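Local coordinates for protein probable dehydrogenase (Mesorhizobium loti, PDB 3T37) that probably catalyses the FAD-dependent oxidation of pyridoxine at its 4-hydroxymethyl group, with molecular oxygen as the electron acceptor, as a member of the GMC oxidoreductase family, at residues 102-107 / 200-205; 460-465 / 502-507. All coordinates share one frame; numbering follows the deposited sequence.

Contact 1: 102-107 / 200-205; sequences CLHAMG and SLNIRD. With FAD (flavin-adenine dinucleotide), chain B.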
# COMPACT_ATOMS: atom_id res chain seq x y z
N CYS A 102 17.74 2.06 22.94
CA CYS A 102 18.11 2.86 24.12
C CYS A 102 19.56 3.35 24.04
O CYS A 102 19.99 4.20 24.84
CB CYS A 102 17.92 2.04 25.40
SG CYS A 102 16.26 1.41 25.68
N LEU A 103 20.30 2.80 23.08
CA LEU A 103 21.72 3.09 22.92
C LEU A 103 21.97 3.85 21.63
O LEU A 103 23.06 4.41 21.43
CB LEU A 103 22.50 1.77 22.86
CG LEU A 103 23.29 1.37 24.11
CD1 LEU A 103 22.42 1.54 25.35
CD2 LEU A 103 23.79 -0.07 23.98
N HIS A 104 20.96 3.87 20.76
CA HIS A 104 21.21 4.24 19.36
C HIS A 104 21.42 5.73 19.05
O HIS A 104 21.04 6.60 19.84
CB HIS A 104 20.27 3.48 18.37
CG HIS A 104 18.89 4.03 18.22
ND1 HIS A 104 17.96 3.44 17.38
CD2 HIS A 104 18.27 5.09 18.79
CE1 HIS A 104 16.83 4.12 17.43
NE2 HIS A 104 16.99 5.13 18.27
N ALA A 105 22.07 6.02 17.92
CA ALA A 105 22.30 7.40 17.49
C ALA A 105 20.98 8.05 17.03
O ALA A 105 20.98 9.19 16.54
CB ALA A 105 23.35 7.46 16.38
N MET A 106 19.89 7.30 17.20
CA MET A 106 18.51 7.71 16.96
C MET A 106 18.20 8.28 15.57
O MET A 106 17.18 8.95 15.38
CB MET A 106 17.96 8.58 18.11
CG MET A 106 18.76 9.83 18.48
SD MET A 106 18.76 10.17 20.25
CE MET A 106 20.30 9.43 20.80
N GLY A 107 19.06 7.97 14.59
CA GLY A 107 18.81 8.33 13.20
C GLY A 107 17.74 7.45 12.57
O GLY A 107 17.67 6.24 12.81
N SER A 200 16.98 12.70 9.78
CA SER A 200 15.77 12.70 10.59
C SER A 200 16.05 11.90 11.87
O SER A 200 16.86 10.97 11.86
CB SER A 200 14.63 12.10 9.79
OG SER A 200 14.39 12.89 8.63
N LEU A 201 15.40 12.27 12.98
CA LEU A 201 15.70 11.68 14.29
C LEU A 201 14.42 11.28 15.03
O LEU A 201 13.38 11.93 14.88
CB LEU A 201 16.48 12.67 15.16
CG LEU A 201 17.76 13.29 14.60
CD1 LEU A 201 18.17 14.51 15.43
CD2 LEU A 201 18.88 12.26 14.58
N ASN A 202 14.50 10.21 15.82
CA ASN A 202 13.39 9.84 16.69
C ASN A 202 13.49 10.64 17.98
O ASN A 202 14.03 10.17 18.99
CB ASN A 202 13.39 8.34 17.00
CG ASN A 202 13.21 7.50 15.76
OD1 ASN A 202 13.93 6.51 15.56
ND2 ASN A 202 12.26 7.87 14.90
N ILE A 203 12.95 11.84 17.92
CA ILE A 203 13.01 12.80 19.00
C ILE A 203 11.65 13.46 19.12
O ILE A 203 10.95 13.64 18.11
CB ILE A 203 14.09 13.84 18.70
CG1 ILE A 203 15.44 13.37 19.25
CG2 ILE A 203 13.75 15.21 19.28
CD1 ILE A 203 16.58 14.33 18.96
N ARG A 204 11.24 13.77 20.34
CA ARG A 204 10.01 14.51 20.58
C ARG A 204 10.23 15.45 21.76
O ARG A 204 10.66 15.01 22.83
CB ARG A 204 8.85 13.56 20.86
CG ARG A 204 7.62 14.27 21.42
CD ARG A 204 6.35 13.78 20.74
NE ARG A 204 6.32 14.14 19.32
CZ ARG A 204 5.31 13.85 18.50
NH1 ARG A 204 4.25 13.20 18.95
NH2 ARG A 204 5.37 14.21 17.22
N ASP A 205 9.93 16.73 21.54
CA ASP A 205 10.05 17.74 22.59
C ASP A 205 11.47 17.75 23.18
O ASP A 205 11.65 17.91 24.38
CB ASP A 205 9.01 17.51 23.70
CG ASP A 205 7.58 17.43 23.16
OD1 ASP A 205 7.25 18.16 22.19
OD2 ASP A 205 6.78 16.64 23.71
PA FAD B . 17.73 -5.32 19.64
O1A FAD B . 19.20 -5.28 19.98
O2A FAD B . 17.12 -3.93 19.56
O5B FAD B . 16.90 -6.17 20.71
C5B FAD B . 17.32 -7.45 21.12
C4B FAD B . 16.77 -7.62 22.53
O4B FAD B . 16.77 -8.99 22.88
C3B FAD B . 17.60 -6.89 23.57
O3B FAD B . 16.69 -6.15 24.37
C2B FAD B . 18.27 -8.02 24.33
O2B FAD B . 18.59 -7.72 25.68
C1B FAD B . 17.24 -9.14 24.21
N9A FAD B . 17.81 -10.49 24.27
C8A FAD B . 18.93 -10.95 23.61
N7A FAD B . 19.09 -12.26 23.92
C5A FAD B . 18.09 -12.65 24.74
C6A FAD B . 17.79 -13.87 25.34
N6A FAD B . 18.48 -14.98 25.05
N1A FAD B . 16.68 -13.96 26.15
C2A FAD B . 15.88 -12.85 26.37
N3A FAD B . 16.19 -11.65 25.77
C4A FAD B . 17.28 -11.55 24.96
N1 FAD B . 19.90 2.12 13.85
C2 FAD B . 19.39 3.21 13.19
O2 FAD B . 18.56 3.05 12.30
N3 FAD B . 19.81 4.49 13.49
C4 FAD B . 20.77 4.68 14.46
O4 FAD B . 21.14 5.82 14.73
C4X FAD B . 21.29 3.59 15.13
N5 FAD B . 22.24 3.79 16.10
C5X FAD B . 22.77 2.72 16.79
C6 FAD B . 23.72 2.96 17.78
C7 FAD B . 24.25 1.91 18.50
C7M FAD B . 25.28 2.17 19.56
C8 FAD B . 23.81 0.62 18.22
C8M FAD B . 24.41 -0.49 19.00
C9 FAD B . 22.86 0.36 17.23
C9A FAD B . 22.33 1.43 16.51
N10 FAD B . 21.37 1.22 15.52
C10 FAD B . 20.85 2.31 14.83
C1' FAD B . 20.91 -0.15 15.17
C2' FAD B . 19.55 -0.47 15.76
O2' FAD B . 19.51 0.03 17.08
C3' FAD B . 19.39 -1.97 15.75
O3' FAD B . 19.70 -2.48 14.47
C4' FAD B . 17.97 -2.36 16.13
O4' FAD B . 17.71 -1.88 17.43
C5' FAD B . 17.87 -3.88 16.08
O5' FAD B . 16.70 -4.30 16.73
P FAD B . 16.52 -5.85 17.10
O1P FAD B . 15.09 -6.06 17.58
O2P FAD B . 16.89 -6.69 15.88
O3P FAD B . 17.57 -6.16 18.27
O HOH W 1 15.45 4.80 14.05

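Contact 2: 460-465 / 502-507; sequences HHHPCG and AGPIHA. With FAD (flavin-adenine dinucleotide), chain B.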
# COMPACT_ATOMS: atom_id res chain seq x y z
N HIS A 460 29.43 0.61 12.30
CA HIS A 460 28.36 1.59 12.28
C HIS A 460 27.24 1.10 13.19
O HIS A 460 26.23 1.78 13.36
CB HIS A 460 27.82 1.74 10.86
CG HIS A 460 27.14 3.04 10.60
ND1 HIS A 460 26.55 3.79 11.58
CD2 HIS A 460 26.96 3.72 9.44
CE1 HIS A 460 26.03 4.88 11.05
NE2 HIS A 460 26.25 4.86 9.75
N HIS A 461 27.43 -0.11 13.74
CA HIS A 461 26.46 -0.76 14.64
C HIS A 461 25.19 -1.24 13.94
O HIS A 461 24.10 -1.12 14.50
CB HIS A 461 26.05 0.16 15.81
CG HIS A 461 27.19 0.67 16.63
ND1 HIS A 461 27.88 -0.12 17.53
CD2 HIS A 461 27.75 1.91 16.72
CE1 HIS A 461 28.83 0.59 18.11
NE2 HIS A 461 28.77 1.83 17.64
N HIS A 462 25.32 -1.83 12.74
CA HIS A 462 24.15 -2.39 12.05
C HIS A 462 24.29 -3.89 11.71
O HIS A 462 24.13 -4.26 10.54
CB HIS A 462 23.91 -1.64 10.73
CG HIS A 462 23.86 -0.15 10.88
ND1 HIS A 462 24.26 0.71 9.88
CD2 HIS A 462 23.47 0.63 11.92
CE1 HIS A 462 24.13 1.96 10.29
NE2 HIS A 462 23.64 1.94 11.52
N PRO A 463 24.60 -4.74 12.70
CA PRO A 463 24.75 -6.16 12.37
C PRO A 463 23.40 -6.74 11.99
O PRO A 463 22.39 -6.37 12.60
CB PRO A 463 25.22 -6.79 13.70
CG PRO A 463 24.59 -5.89 14.75
CD PRO A 463 24.70 -4.49 14.15
N CYS A 464 23.37 -7.63 11.00
CA CYS A 464 22.11 -8.22 10.55
C CYS A 464 22.41 -9.41 9.65
O CYS A 464 23.57 -9.65 9.31
CB CYS A 464 21.31 -7.20 9.75
SG CYS A 464 22.10 -6.77 8.13
N GLY A 465 21.37 -10.15 9.27
CA GLY A 465 21.49 -11.14 8.21
C GLY A 465 21.74 -12.58 8.63
O GLY A 465 21.77 -13.49 7.79
N ALA A 502 20.88 0.74 2.64
CA ALA A 502 21.96 1.72 2.46
C ALA A 502 22.45 2.37 3.76
O ALA A 502 23.65 2.60 3.94
CB ALA A 502 21.51 2.81 1.48
N GLY A 503 21.53 2.68 4.67
CA GLY A 503 21.90 3.40 5.87
C GLY A 503 21.51 2.62 7.09
O GLY A 503 21.33 1.41 7.01
N PRO A 504 21.38 3.30 8.23
CA PRO A 504 20.99 2.69 9.51
C PRO A 504 19.72 1.85 9.36
O PRO A 504 18.79 2.22 8.62
CB PRO A 504 20.77 3.89 10.42
CG PRO A 504 21.70 4.97 9.85
CD PRO A 504 21.63 4.75 8.35
N ILE A 505 19.67 0.73 10.08
CA ILE A 505 18.67 -0.29 9.80
C ILE A 505 17.49 -0.34 10.76
O ILE A 505 16.65 -1.24 10.66
CB ILE A 505 19.33 -1.68 9.75
CG1 ILE A 505 19.94 -2.03 11.11
CG2 ILE A 505 20.40 -1.71 8.68
CD1 ILE A 505 20.51 -3.47 11.18
N HIS A 506 17.41 0.60 11.71
CA HIS A 506 16.34 0.56 12.71
C HIS A 506 14.97 0.56 12.04
O HIS A 506 14.12 -0.26 12.38
CB HIS A 506 16.41 1.76 13.65
CG HIS A 506 15.53 1.64 14.86
ND1 HIS A 506 14.82 2.71 15.37
CD2 HIS A 506 15.28 0.59 15.68
CE1 HIS A 506 14.15 2.31 16.44
NE2 HIS A 506 14.42 1.03 16.65
N ALA A 507 14.75 1.47 11.09
CA ALA A 507 13.45 1.58 10.42
C ALA A 507 13.07 0.27 9.73
O ALA A 507 11.95 -0.22 9.86
CB ALA A 507 13.44 2.74 9.41
PA FAD B . 17.73 -5.32 19.64
O1A FAD B . 19.20 -5.28 19.98
O2A FAD B . 17.12 -3.93 19.56
O5B FAD B . 16.90 -6.17 20.71
C5B FAD B . 17.32 -7.45 21.12
C4B FAD B . 16.77 -7.62 22.53
O4B FAD B . 16.77 -8.99 22.88
C3B FAD B . 17.60 -6.89 23.57
O3B FAD B . 16.69 -6.15 24.37
C2B FAD B . 18.27 -8.02 24.33
O2B FAD B . 18.59 -7.72 25.68
C1B FAD B . 17.24 -9.14 24.21
N9A FAD B . 17.81 -10.49 24.27
C8A FAD B . 18.93 -10.95 23.61
N7A FAD B . 19.09 -12.26 23.92
C5A FAD B . 18.09 -12.65 24.74
C6A FAD B . 17.79 -13.87 25.34
N6A FAD B . 18.48 -14.98 25.05
N1A FAD B . 16.68 -13.96 26.15
C2A FAD B . 15.88 -12.85 26.37
N3A FAD B . 16.19 -11.65 25.77
C4A FAD B . 17.28 -11.55 24.96
N1 FAD B . 19.90 2.12 13.85
C2 FAD B . 19.39 3.21 13.19
O2 FAD B . 18.56 3.05 12.30
N3 FAD B . 19.81 4.49 13.49
C4 FAD B . 20.77 4.68 14.46
O4 FAD B . 21.14 5.82 14.73
C4X FAD B . 21.29 3.59 15.13
N5 FAD B . 22.24 3.79 16.10
C5X FAD B . 22.77 2.72 16.79
C6 FAD B . 23.72 2.96 17.78
C7 FAD B . 24.25 1.91 18.50
C7M FAD B . 25.28 2.17 19.56
C8 FAD B . 23.81 0.62 18.22
C8M FAD B . 24.41 -0.49 19.00
C9 FAD B . 22.86 0.36 17.23
C9A FAD B . 22.33 1.43 16.51
N10 FAD B . 21.37 1.22 15.52
C10 FAD B . 20.85 2.31 14.83
C1' FAD B . 20.91 -0.15 15.17
C2' FAD B . 19.55 -0.47 15.76
O2' FAD B . 19.51 0.03 17.08
C3' FAD B . 19.39 -1.97 15.75
O3' FAD B . 19.70 -2.48 14.47
C4' FAD B . 17.97 -2.36 16.13
O4' FAD B . 17.71 -1.88 17.43
C5' FAD B . 17.87 -3.88 16.08
O5' FAD B . 16.70 -4.30 16.73
P FAD B . 16.52 -5.85 17.10
O1P FAD B . 15.09 -6.06 17.58
O2P FAD B . 16.89 -6.69 15.88
O3P FAD B . 17.57 -6.16 18.27

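Contact 1: 102-107 / 200-205
Met106 and Asn202 are joined through their backbones: Asn202 N donates to Met106 O at 3.0 Å, with 162° at the hydrogen. Two C-H contacts flank this bond. Leu201 CA also approaches Met106 O, while Gly107 CA lies 3.5 Å from Ser200 O. Gly107 and Leu201 pair in a single beta bridge, with the Asn202 to Met106 bond on one side and the backbone bond of Ser200 with Tyr108 on the other. Past the bridge the chain folds into an inverse gamma turn centred on Asn202, closed by a weak bond from Ile203 N to Leu201 O.

Leu201 CD2 touches the Met106 carbonyl and the CA of Gly107.

The same loop binds the flavin through its backbone. Segment 102-107 belongs to the GMC N-terminal family region and borders the N5-C4-N3 edge of the isoalloxazine: Ala105 N gives a bond of 2.9 Å to FAD N5, Gly107 N one of 3.0 Å to FAD O4, and FAD N3 donates to Gly107 O at 2.8 Å. Over one face of the ring system, His104 places CB 3.0 Å from FAD N5. Its CG sits between the backbone N and the carbonyl carbon (chi1 81°), which sends the imidazole over the flavin. CE1 makes only a loose, oblique approach to Asn202 OD1; the two side chains cross at about a right angle, with ring and amide planes 25° apart.

Water completes the polar contacts, donating to Asn202 OD1 at 2.7 Å and to Gly107 O at 2.9 Å. The other end of the amide, ND2, is bonded to Pro158 O, which fixes its rotation.

Contact 2: 460-465 / 502-507
The flavin pocket of this GMC oxidoreductase is walled on one face of the isoalloxazine by a histidine-rich loop, 460-465, packed against the turn 502-507 that leads into helix 506-522. Across this contact the imidazole of His462 lies against Pro504, whose CA sits over the ring face as a CH-pi donor, 3.6 Å from the centroid and 27° off the normal. Pro504 CB lies over the same face, beyond His462 NE2 and 3.6 Å from it. On the opposite face of the same ring rests His460 O, offset toward the rim, so the imidazole is sandwiched. Its ND1 is hydrogen-bonded to His308 ND1, which would limit its rotation, and its edge is presented to the flavin around N10.

Ile505 supplies the apolar part of the contact. CG1 stands between its backbone N and carbonyl carbon (chi1 63°), and the extended chain carries CD1 to 3.7 Å from Pro463 O, 3.9 Å from His462 CB and 4.1 Å from Cys464 CB, so one methyl touches three successive residues.

His461 serves the benzenoid end of the cofactor: its CB is 3.3 Å from FAD C8, and the methyl C7M lies over its ring face. At the other end His506 N points at FAD O2, a 2.8 Å bond whose exact geometry is less sure because O2 is crowded in the model. The first turn of helix 506-522 thus faces the pyrimidine carbonyl, and its dipole would be expected to stabilise negative charge on the N1-C2=O2 locus of a reduced flavin, an arrangement familiar from GMC oxidoreductases.

Contact 1 closes before contact 2 opens along the chain; contact 1 belongs to the N-terminal and contact 2 to the C-terminal GMC oxidoreductase region. Their centres are nevertheless only 14 Å apart, because both border the same isoalloxazine: His104 of contact 1 covers one face, while His461, His462 and Pro504 of contact 2 lie on the opposite one. The His506 side chain, however, lies on the His104 side, and there the contacts meet: His104 CE1 comes within 3.2 Å of His506 ND1, the two rings packing edge-to-face. The loop before helix 113-123 and the start of helix 506-522 therefore join around the cofactor, and the flavin site is assembled from distant parts of the sequence.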